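Local coordinates for protein dicer Related Helicase (Caenorhabditis elegans, PDB 6M6S) that probably hydrolyses ATP as an RNA helicase of the RIG-I-like family, and here contributes its C-terminal domain, bound to 5'-triphosphate double-stranded RNA, at residues B[22-27]-B[117-122]. Residues are numbered along the deposited sequence; the frame is centred on the assembly and turned at random.
Sequences CKSIYI and DLFYIS
CB of S24 sits over one face of the F119 ring, an example of how a small polar residue can join an apolar contact through its carbon. From CB of F119, the torsion that sets CG between the backbone N and carbonyl carbon (chi1 55°) sends the ring toward the 3-10 turn at 24-26. There CG, CD1 and CD2 lie 3.8 to 3.9 Å from CB of S24, CE1 and CE2 at 3.6 Å, and CZ approaches that CB to 3.5 Å. The methylene stands almost over the ring centre, 3.4 Å from the centroid and 8° off the normal, a CH-pi contact. S24 OG is hydrogen-bonded to the backbone N of Y10. With an alanine at F119, the methylene of S24 would probably lose its aromatic cover and a gap would open between the turn and V114. In this RIG-I-type C-terminal domain, the contact joins the link between strands 20-23 and 27-30 to the loop leaving helix 111-117, and V114 of that helix also packs on F119. Farther along, CG2 of I27 and CG2 of I121 touch at 4.0 Å, side by side near W111 and Y34, and CG2 of I121 also comes to 3.4 Å from O of I27. One water donates to the carbonyl oxygens of S24 and Y120, while another donates to O of I27 at 2.7 Å and accepts from N of S122.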
# COMPACT_ATOMS: atom_id res chain seq x y z
N CYS B 22 12.21 11.94 8.10
CA CYS B 22 12.28 13.26 7.49
C CYS B 22 10.89 13.75 7.04
O CYS B 22 9.92 13.00 7.12
CB CYS B 22 13.22 13.26 6.24
SG CYS B 22 12.56 12.23 4.83
N LYS B 23 10.84 14.98 6.57
CA LYS B 23 9.60 15.55 6.04
C LYS B 23 9.52 15.32 4.54
O LYS B 23 10.53 15.21 3.84
CB LYS B 23 9.59 17.06 6.29
CG LYS B 23 9.56 17.45 7.76
CD LYS B 23 8.34 16.87 8.49
CE LYS B 23 8.24 17.51 9.92
NZ LYS B 23 9.51 17.26 10.65
N SER B 24 8.30 15.27 4.03
CA SER B 24 8.06 15.01 2.61
C SER B 24 8.72 16.01 1.66
O SER B 24 9.02 15.66 0.51
CB SER B 24 6.52 15.10 2.39
OG SER B 24 5.99 16.34 2.89
N ILE B 25 8.95 17.25 2.11
CA ILE B 25 9.51 18.28 1.25
C ILE B 25 10.96 17.93 0.85
O ILE B 25 11.50 18.57 -0.05
CB ILE B 25 9.43 19.67 1.90
CG1 ILE B 25 10.34 19.73 3.14
CG2 ILE B 25 7.95 20.06 2.16
CD1 ILE B 25 10.34 21.08 3.83
N TYR B 26 11.57 16.94 1.50
CA TYR B 26 12.97 16.59 1.18
C TYR B 26 13.09 15.46 0.19
O TYR B 26 14.21 15.04 -0.14
CB TYR B 26 13.79 16.27 2.46
CG TYR B 26 13.93 17.49 3.31
CD1 TYR B 26 14.78 18.51 2.94
CD2 TYR B 26 13.14 17.66 4.46
CE1 TYR B 26 14.87 19.64 3.69
CE2 TYR B 26 13.23 18.80 5.22
CZ TYR B 26 14.09 19.77 4.84
OH TYR B 26 14.18 20.91 5.60
N ILE B 27 11.98 14.88 -0.27
CA ILE B 27 12.09 13.79 -1.20
C ILE B 27 12.07 14.39 -2.60
O ILE B 27 11.20 15.22 -2.92
CB ILE B 27 10.87 12.88 -1.13
CG1 ILE B 27 10.73 12.31 0.29
CG2 ILE B 27 10.95 11.71 -2.16
CD1 ILE B 27 11.90 11.44 0.80
N ASP B 117 -1.57 10.92 -4.52
CA ASP B 117 -2.59 10.98 -3.48
C ASP B 117 -2.16 11.99 -2.40
O ASP B 117 -3.01 12.68 -1.80
CB ASP B 117 -2.67 9.62 -2.82
CG ASP B 117 -3.28 8.53 -3.74
OD1 ASP B 117 -3.82 8.88 -4.81
OD2 ASP B 117 -3.21 7.33 -3.37
N LEU B 118 -0.85 12.13 -2.17
CA LEU B 118 -0.44 12.79 -0.92
C LEU B 118 0.29 14.11 -1.15
O LEU B 118 -0.12 15.16 -0.63
CB LEU B 118 0.45 11.87 -0.05
CG LEU B 118 -0.15 10.49 0.34
CD1 LEU B 118 0.78 9.69 1.26
CD2 LEU B 118 -1.52 10.72 1.05
N PHE B 119 1.40 14.07 -1.89
CA PHE B 119 2.14 15.32 -2.09
C PHE B 119 2.96 15.34 -3.38
O PHE B 119 3.41 14.30 -3.85
CB PHE B 119 3.06 15.60 -0.89
CG PHE B 119 4.03 14.47 -0.54
CD1 PHE B 119 5.30 14.39 -1.10
CD2 PHE B 119 3.70 13.54 0.44
CE1 PHE B 119 6.20 13.37 -0.71
CE2 PHE B 119 4.57 12.52 0.82
CZ PHE B 119 5.83 12.42 0.23
N TYR B 120 3.11 16.54 -3.96
CA TYR B 120 4.00 16.73 -5.10
C TYR B 120 5.46 16.42 -4.76
O TYR B 120 5.96 16.80 -3.68
CB TYR B 120 3.85 18.20 -5.49
CG TYR B 120 4.89 18.73 -6.42
CD1 TYR B 120 4.87 18.45 -7.77
CD2 TYR B 120 5.89 19.52 -5.93
CE1 TYR B 120 5.84 18.97 -8.62
CE2 TYR B 120 6.86 20.04 -6.77
CZ TYR B 120 6.84 19.76 -8.12
OH TYR B 120 7.84 20.31 -8.92
N ILE B 121 6.16 15.74 -5.68
CA ILE B 121 7.60 15.45 -5.52
C ILE B 121 8.28 16.02 -6.75
O ILE B 121 7.96 15.67 -7.90
CB ILE B 121 7.85 13.90 -5.41
CG1 ILE B 121 7.14 13.41 -4.16
CG2 ILE B 121 9.37 13.60 -5.31
CD1 ILE B 121 7.22 11.91 -3.94
N SER B 122 9.24 16.91 -6.54
CA SER B 122 9.92 17.54 -7.67
C SER B 122 11.07 16.63 -8.22
O SER B 122 11.59 15.73 -7.51
CB SER B 122 10.48 18.92 -7.24
OG SER B 122 11.55 18.76 -6.31
O HOH W 1 8.15 17.02 -2.11
O HOH W 2 9.90 17.52 -3.68